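Local coordinates for Exo-beta-1,3-glucanase (Streptomyces sp. SirexAA-E, PDB 4PEY), which hydrolyses laminarin and laminarioligosaccharides as a family 55 exo-beta-1,3-glucanase, releasing glucose and laminaribiose, at residues A153-V167 / Q172-G186. The protein carries 1 engineered substitution. Numbering follows the deposited sequence. Where two conformers were deposited one is given.
Sequences ASGGYIADSKIDGEV and QQQWYTRDSSVGGWG. With BGC (beta-D-glucopyranose), chain B; BGC (beta-D-glucopyranose), chain C.
Tyr157, Ile158 and Ala159 pair in parallel with Tyr176, Thr177 and Arg178 on two successive coils of a right-handed parallel beta-helix, the fold of glycoside hydrolase family 55. Backbone bonds run up this ladder (Ile158 N to Tyr176 O, 3.0 Å), resume at Ser161 O and Ser181 N once the chain has turned at Asp179, and reach Val167 after a beta bulge between Ile163 and Glu166. Inside the coil, the Trp175 six-membered ring makes a CH-pi contact with Gly156 CA, 3.4 Å from the ring centroid, while Ile158 CG1 meets the indole edge in its plane. The indole NE1 is buried without a polar partner. A serine in place of Trp175 would probably leave Gly156 without its aromatic cover and open a gap beside Ile158. With chi1 at -179°, Val167 turns CG1 over the face of the Trp185 six-membered ring, a second CH-pi contact. On the other side of the sheet, Tyr157 and Tyr176 run side by side, and Ala159 CB sits over the centre of the Arg178 guanidinium, which also salt-bridges Asp179, Glu221 and Asp397. Gln172 OE1 takes the Gly155 N-H at 2.8 Å. The Gln174 amide, turned back at chi2 (-84°), gives NE2 to Ser154 OG and Gly155 O; Tyr497 holds its OE1. Substrate-binding Gln173 directs NE2 to O2 of two glucose units, each 2.6 Å away, and its OE1 accepts from a water shared with Ser154 OG.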
loop_
_atom_site.group_PDB
_atom_site.type_symbol
_atom_site.label_atom_id
_atom_site.label_comp_id
_atom_site.label_asym_id
_atom_site.label_seq_id
_atom_site.Cartn_x
_atom_site.Cartn_y
_atom_site.Cartn_z
ATOM N N ALA A 153 -11.966 6.545 10.129
ATOM C CA ALA A 153 -11.427 5.810 8.989
ATOM C C ALA A 153 -10.131 6.447 8.513
ATOM O O ALA A 153 -10.017 7.677 8.486
ATOM C CB ALA A 153 -12.454 5.751 7.855
ATOM N N SER A 154 -9.167 5.609 8.120
ATOM C CA SER A 154 -7.832 6.083 7.751
ATOM C C SER A 154 -7.242 5.349 6.533
ATOM O O SER A 154 -6.206 4.682 6.634
ATOM C CB SER A 154 -6.897 5.952 8.962
ATOM O OG SER A 154 -5.575 6.385 8.679
ATOM N N GLY A 155 -7.906 5.479 5.382
ATOM C CA GLY A 155 -7.419 4.908 4.132
ATOM C C GLY A 155 -6.433 5.854 3.457
ATOM O O GLY A 155 -5.861 6.718 4.120
ATOM N N GLY A 156 -6.207 5.713 2.153
ATOM C CA GLY A 156 -6.781 4.683 1.315
ATOM C C GLY A 156 -6.177 4.866 -0.068
ATOM O O GLY A 156 -5.471 5.853 -0.323
ATOM N N TYR A 157 -6.457 3.934 -0.967
ATOM C CA TYR A 157 -5.763 3.898 -2.252
ATOM C C TYR A 157 -6.676 3.424 -3.377
ATOM O O TYR A 157 -7.192 2.313 -3.328
ATOM C CB TYR A 157 -4.528 2.988 -2.141
ATOM C CG TYR A 157 -3.725 2.846 -3.419
ATOM C CD1 TYR A 157 -2.651 3.693 -3.689
ATOM C CD2 TYR A 157 -4.045 1.865 -4.355
ATOM C CE1 TYR A 157 -1.916 3.569 -4.871
ATOM C CE2 TYR A 157 -3.320 1.728 -5.533
ATOM C CZ TYR A 157 -2.261 2.583 -5.789
ATOM O OH TYR A 157 -1.538 2.436 -6.954
ATOM N N ILE A 158 -6.883 4.280 -4.378
ATOM C CA ILE A 158 -7.586 3.898 -5.606
ATOM C C ILE A 158 -6.669 4.156 -6.798
ATOM O O ILE A 158 -6.078 5.237 -6.903
ATOM C CB ILE A 158 -8.909 4.693 -5.797
ATOM C CG1 ILE A 158 -9.937 4.314 -4.724
ATOM C CG2 ILE A 158 -9.489 4.458 -7.206
ATOM C CD1 ILE A 158 -11.077 5.325 -4.580
ATOM N N ALA A 159 -6.532 3.171 -7.681
ATOM C CA ALA A 159 -5.759 3.360 -8.909
ATOM C C ALA A 159 -6.449 2.739 -10.105
ATOM O O ALA A 159 -7.120 1.715 -9.987
ATOM C CB ALA A 159 -4.358 2.782 -8.773
ATOM N N ASP A 160 -6.263 3.375 -11.258
ATOM C CA ASP A 160 -6.694 2.829 -12.543
ATOM C C ASP A 160 -8.167 2.436 -12.534
ATOM O O ASP A 160 -8.550 1.429 -13.123
ATOM C CB ASP A 160 -5.818 1.625 -12.942
ATOM C CG ASP A 160 -5.803 1.399 -14.444
ATOM O OD1 ASP A 160 -6.149 2.352 -15.162
ATOM O OD2 ASP A 160 -5.450 0.292 -14.918
ATOM N N SER A 161 -8.994 3.256 -11.887
ATOM C CA SER A 161 -10.404 2.930 -11.727
ATOM C C SER A 161 -11.319 3.994 -12.308
ATOM O O SER A 161 -10.929 5.155 -12.466
ATOM C CB SER A 161 -10.740 2.731 -10.244
ATOM O OG SER A 161 -10.072 1.593 -9.727
ATOM N N LYS A 162 -12.530 3.578 -12.662
ATOM C CA LYS A 162 -13.558 4.509 -13.103
ATOM C C LYS A 162 -14.761 4.409 -12.185
ATOM O O LYS A 162 -15.379 3.341 -12.084
ATOM C CB LYS A 162 -13.987 4.233 -14.547
ATOM C CG LYS A 162 -15.038 5.221 -15.054
ATOM C CD LYS A 162 -15.446 4.961 -16.498
ATOM C CE LYS A 162 -16.106 6.196 -17.109
ATOM N NZ LYS A 162 -17.252 6.692 -16.292
ATOM N N ILE A 163 -15.084 5.510 -11.506
ATOM C CA ILE A 163 -16.297 5.580 -10.701
ATOM C C ILE A 163 -17.237 6.530 -11.445
ATOM O O ILE A 163 -16.923 7.720 -11.611
ATOM C CB ILE A 163 -16.022 6.067 -9.250
ATOM C CG1 ILE A 163 -15.197 5.033 -8.473
ATOM C CG2 ILE A 163 -17.329 6.314 -8.499
ATOM C CD1 ILE A 163 -13.728 5.144 -8.657
ATOM N N ASP A 164 -18.361 6.003 -11.940
ATOM C CA ASP A 164 -19.276 6.811 -12.758
ATOM C C ASP A 164 -19.869 7.973 -11.971
ATOM O O ASP A 164 -20.055 9.070 -12.505
ATOM C CB ASP A 164 -20.433 5.972 -13.308
ATOM C CG ASP A 164 -19.996 4.914 -14.303
ATOM O OD1 ASP A 164 -18.813 4.881 -14.714
ATOM O OD2 ASP A 164 -20.872 4.109 -14.687
ATOM N N GLY A 165 -20.181 7.719 -10.703
ATOM C CA GLY A 165 -20.810 8.711 -9.853
ATOM C C GLY A 165 -19.814 9.373 -8.921
ATOM O O GLY A 165 -18.638 9.537 -9.261
ATOM N N GLU A 166 -20.288 9.758 -7.739
ATOM C CA GLU A 166 -19.466 10.492 -6.789
ATOM C C GLU A 166 -18.723 9.571 -5.830
ATOM O O GLU A 166 -19.294 8.602 -5.320
ATOM C CB GLU A 166 -20.326 11.471 -5.986
ATOM C CG GLU A 166 -19.512 12.286 -5.000
ATOM C CD GLU A 166 -20.344 13.251 -4.186
ATOM O OE1 GLU A 166 -20.796 12.872 -3.086
ATOM O OE2 GLU A 166 -20.531 14.393 -4.641
ATOM N N VAL A 167 -17.447 9.872 -5.591
ATOM C CA VAL A 167 -16.717 9.266 -4.481
ATOM C C VAL A 167 -16.936 10.118 -3.241
ATOM O O VAL A 167 -16.654 11.320 -3.258
ATOM C CB VAL A 167 -15.203 9.156 -4.769
ATOM C CG1 VAL A 167 -14.482 8.503 -3.591
ATOM C CG2 VAL A 167 -14.976 8.366 -6.048
ATOM N N GLN A 172 -13.316 9.765 6.220
ATOM C CA GLN A 172 -11.943 9.403 5.872
ATOM C C GLN A 172 -10.974 10.556 6.077
ATOM O O GLN A 172 -11.181 11.634 5.537
ATOM C CB GLN A 172 -11.865 8.941 4.415
ATOM C CG GLN A 172 -12.407 7.538 4.166
ATOM C CD GLN A 172 -11.468 6.457 4.675
ATOM O OE1 GLN A 172 -10.371 6.745 5.158
ATOM N NE2 GLN A 172 -11.897 5.210 4.574
ATOM N N GLN A 173 -9.905 10.321 6.836
ATOM C CA GLN A 173 -8.917 11.361 7.125
ATOM C C GLN A 173 -8.198 11.850 5.874
ATOM O O GLN A 173 -7.959 13.051 5.687
ATOM C CB GLN A 173 -7.870 10.839 8.104
ATOM C CG GLN A 173 -8.377 10.506 9.480
ATOM C CD GLN A 173 -7.389 9.649 10.255
ATOM O OE1 GLN A 173 -6.217 9.481 9.860
ATOM N NE2 GLN A 173 -7.859 9.075 11.350
ATOM N N GLN A 174 -7.818 10.896 5.036
ATOM C CA GLN A 174 -6.952 11.173 3.909
ATOM C C GLN A 174 -7.196 10.117 2.842
ATOM O O GLN A 174 -7.831 9.092 3.115
ATOM C CB GLN A 174 -5.477 11.209 4.347
ATOM C CG GLN A 174 -4.868 9.856 4.767
ATOM C CD GLN A 174 -5.134 9.474 6.219
ATOM O OE1 GLN A 174 -4.920 10.267 7.147
ATOM N NE2 GLN A 174 -5.578 8.239 6.423
ATOM N N TRP A 175 -6.706 10.360 1.631
ATOM C CA TRP A 175 -6.889 9.409 0.541
ATOM C C TRP A 175 -5.952 9.739 -0.597
ATOM O O TRP A 175 -5.649 10.913 -0.813
ATOM C CB TRP A 175 -8.342 9.422 0.034
ATOM C CG TRP A 175 -8.707 8.147 -0.653
ATOM C CD1 TRP A 175 -8.521 7.832 -1.975
ATOM C CD2 TRP A 175 -9.261 6.982 -0.036
ATOM N NE1 TRP A 175 -8.950 6.547 -2.217
ATOM C CE2 TRP A 175 -9.408 6.004 -1.044
ATOM C CE3 TRP A 175 -9.671 6.679 1.271
ATOM C CZ2 TRP A 175 -9.945 4.735 -0.785
ATOM C CZ3 TRP A 175 -10.202 5.419 1.529
ATOM C CH2 TRP A 175 -10.330 4.460 0.502
ATOM N N TYR A 176 -5.509 8.707 -1.321
ATOM C CA TYR A 176 -4.770 8.881 -2.573
ATOM C C TYR A 176 -5.484 8.189 -3.726
ATOM O O TYR A 176 -5.839 7.014 -3.633
ATOM C CB TYR A 176 -3.335 8.343 -2.463
ATOM C CG TYR A 176 -2.536 8.490 -3.751
ATOM C CD1 TYR A 176 -2.433 9.724 -4.396
ATOM C CD2 TYR A 176 -1.890 7.397 -4.323
ATOM C CE1 TYR A 176 -1.698 9.859 -5.570
ATOM C CE2 TYR A 176 -1.149 7.526 -5.497
ATOM C CZ TYR A 176 -1.055 8.755 -6.111
ATOM O OH TYR A 176 -0.319 8.867 -7.270
ATOM N N THR A 177 -5.682 8.926 -4.813
ATOM C CA THR A 177 -6.279 8.387 -6.028
ATOM C C THR A 177 -5.341 8.703 -7.181
ATOM O O THR A 177 -4.922 9.862 -7.323
ATOM C CB THR A 177 -7.673 9.014 -6.312
ATOM O OG1 THR A 177 -8.500 8.921 -5.145
ATOM C CG2 THR A 177 -8.368 8.340 -7.504
ATOM N N ARG A 178 -4.993 7.711 -8.002
ATOM C CA ARG A 178 -4.227 8.035 -9.210
ATOM C C ARG A 178 -4.765 7.385 -10.472
ATOM O O ARG A 178 -5.363 6.304 -10.440
ATOM C CB ARG A 178 -2.740 7.688 -9.062
ATOM C CG ARG A 178 -2.390 6.235 -9.108
ATOM C CD ARG A 178 -0.904 5.982 -9.510
ATOM N NE ARG A 178 -0.686 4.540 -9.551
ATOM C CZ ARG A 178 -1.090 3.748 -10.546
ATOM N NH1 ARG A 178 -1.672 4.261 -11.627
ATOM N NH2 ARG A 178 -0.909 2.438 -10.461
ATOM N N ASP A 179 -4.577 8.106 -11.574
ATOM C CA ASP A 179 -4.770 7.588 -12.927
ATOM C C ASP A 179 -6.128 6.914 -13.058
ATOM O O ASP A 179 -6.237 5.726 -13.352
ATOM C CB ASP A 179 -3.611 6.654 -13.274
ATOM C CG ASP A 179 -2.270 7.356 -13.156
ATOM O OD1 ASP A 179 -2.262 8.604 -13.231
ATOM O OD2 ASP A 179 -1.236 6.685 -12.975
ATOM N N SER A 180 -7.156 7.718 -12.813
ATOM C CA SER A 180 -8.524 7.243 -12.668
ATOM C C SER A 180 -9.492 8.263 -13.250
ATOM O O SER A 180 -9.085 9.325 -13.725
ATOM C CB SER A 180 -8.856 7.000 -11.184
ATOM O OG SER A 180 -8.146 5.893 -10.640
ATOM N N SER A 181 -10.772 7.928 -13.198
ATOM C CA SER A 181 -11.846 8.823 -13.595
ATOM C C SER A 181 -12.926 8.784 -12.522
ATOM O O SER A 181 -13.339 7.705 -12.107
ATOM C CB SER A 181 -12.417 8.401 -14.953
ATOM O OG SER A 181 -13.604 9.107 -15.263
ATOM N N VAL A 182 -13.363 9.948 -12.048
ATOM C CA VAL A 182 -14.475 9.999 -11.091
ATOM C C VAL A 182 -15.556 10.968 -11.578
ATOM O O VAL A 182 -15.250 11.999 -12.196
ATOM C CB VAL A 182 -14.007 10.413 -9.659
ATOM C CG1 VAL A 182 -12.976 9.426 -9.131
ATOM C CG2 VAL A 182 -13.474 11.851 -9.628
ATOM N N GLY A 183 -16.820 10.632 -11.318
ATOM C CA GLY A 183 -17.916 11.517 -11.682
ATOM C C GLY A 183 -18.004 12.734 -10.780
ATOM O O GLY A 183 -18.523 13.778 -11.176
ATOM N N GLY A 184 -17.495 12.593 -9.559
ATOM C CA GLY A 184 -17.502 13.665 -8.583
ATOM C C GLY A 184 -16.702 13.261 -7.362
ATOM O O GLY A 184 -16.378 12.086 -7.181
ATOM N N TRP A 185 -16.376 14.243 -6.529
ATOM C CA TRP A 185 -15.649 14.003 -5.293
ATOM C C TRP A 185 -16.278 14.839 -4.189
ATOM O O TRP A 185 -16.340 16.060 -4.291
ATOM C CB TRP A 185 -14.170 14.350 -5.449
ATOM C CG TRP A 185 -13.367 13.847 -4.303
ATOM C CD1 TRP A 185 -13.156 14.470 -3.107
ATOM C CD2 TRP A 185 -12.678 12.593 -4.233
ATOM N NE1 TRP A 185 -12.379 13.676 -2.291
ATOM C CE2 TRP A 185 -12.068 12.522 -2.961
ATOM C CE3 TRP A 185 -12.509 11.528 -5.127
ATOM C CZ2 TRP A 185 -11.308 11.425 -2.558
ATOM C CZ3 TRP A 185 -11.754 10.436 -4.727
ATOM C CH2 TRP A 185 -11.162 10.393 -3.456
ATOM N N GLY A 186 -16.729 14.180 -3.126
ATOM C CA GLY A 186 -17.628 14.806 -2.165
ATOM C C GLY A 186 -17.029 15.776 -1.160
ATOM O O GLY A 186 -17.621 16.822 -0.864
HETATM C C2 BGC B . -6.482 7.434 13.994
HETATM C C3 BGC B . -5.866 6.174 14.587
HETATM C C4 BGC B . -5.409 6.447 16.012
HETATM C C5 BGC B . -6.570 7.005 16.817
HETATM C C6 BGC B . -6.133 7.288 18.248
HETATM C C1 BGC B . -7.532 8.040 14.916
HETATM O O2 BGC B . -7.103 7.096 12.772
HETATM O O3 BGC B . -4.748 5.869 13.725
HETATM O O4 BGC B . -4.912 5.248 16.576
HETATM O O5 BGC B . -7.006 8.214 16.218
HETATM O O6 BGC B . -7.244 7.746 18.993
HETATM C C2 BGC C . -9.739 10.588 13.558
HETATM C C3 BGC C . -9.153 9.932 14.802
HETATM C C4 BGC C . -8.929 10.967 15.895
HETATM C C5 BGC C . -10.235 11.715 16.130
HETATM C C6 BGC C . -10.078 12.774 17.212
HETATM C C1 BGC C . -10.965 11.425 13.914
HETATM O O1 BGC C . -11.383 12.138 12.769
HETATM O O2 BGC C . -10.084 9.602 12.611
HETATM O O3 BGC C . -7.868 9.314 14.404
HETATM O O4 BGC C . -8.508 10.327 17.085
HETATM O O5 BGC C . -10.614 12.343 14.929
HETATM O O6 BGC C . -11.348 13.345 17.472
HETATM O O HOH W 1 -4.221 7.643 10.964
HETATM O O HOH W 2 -16.094 8.663 -14.228
#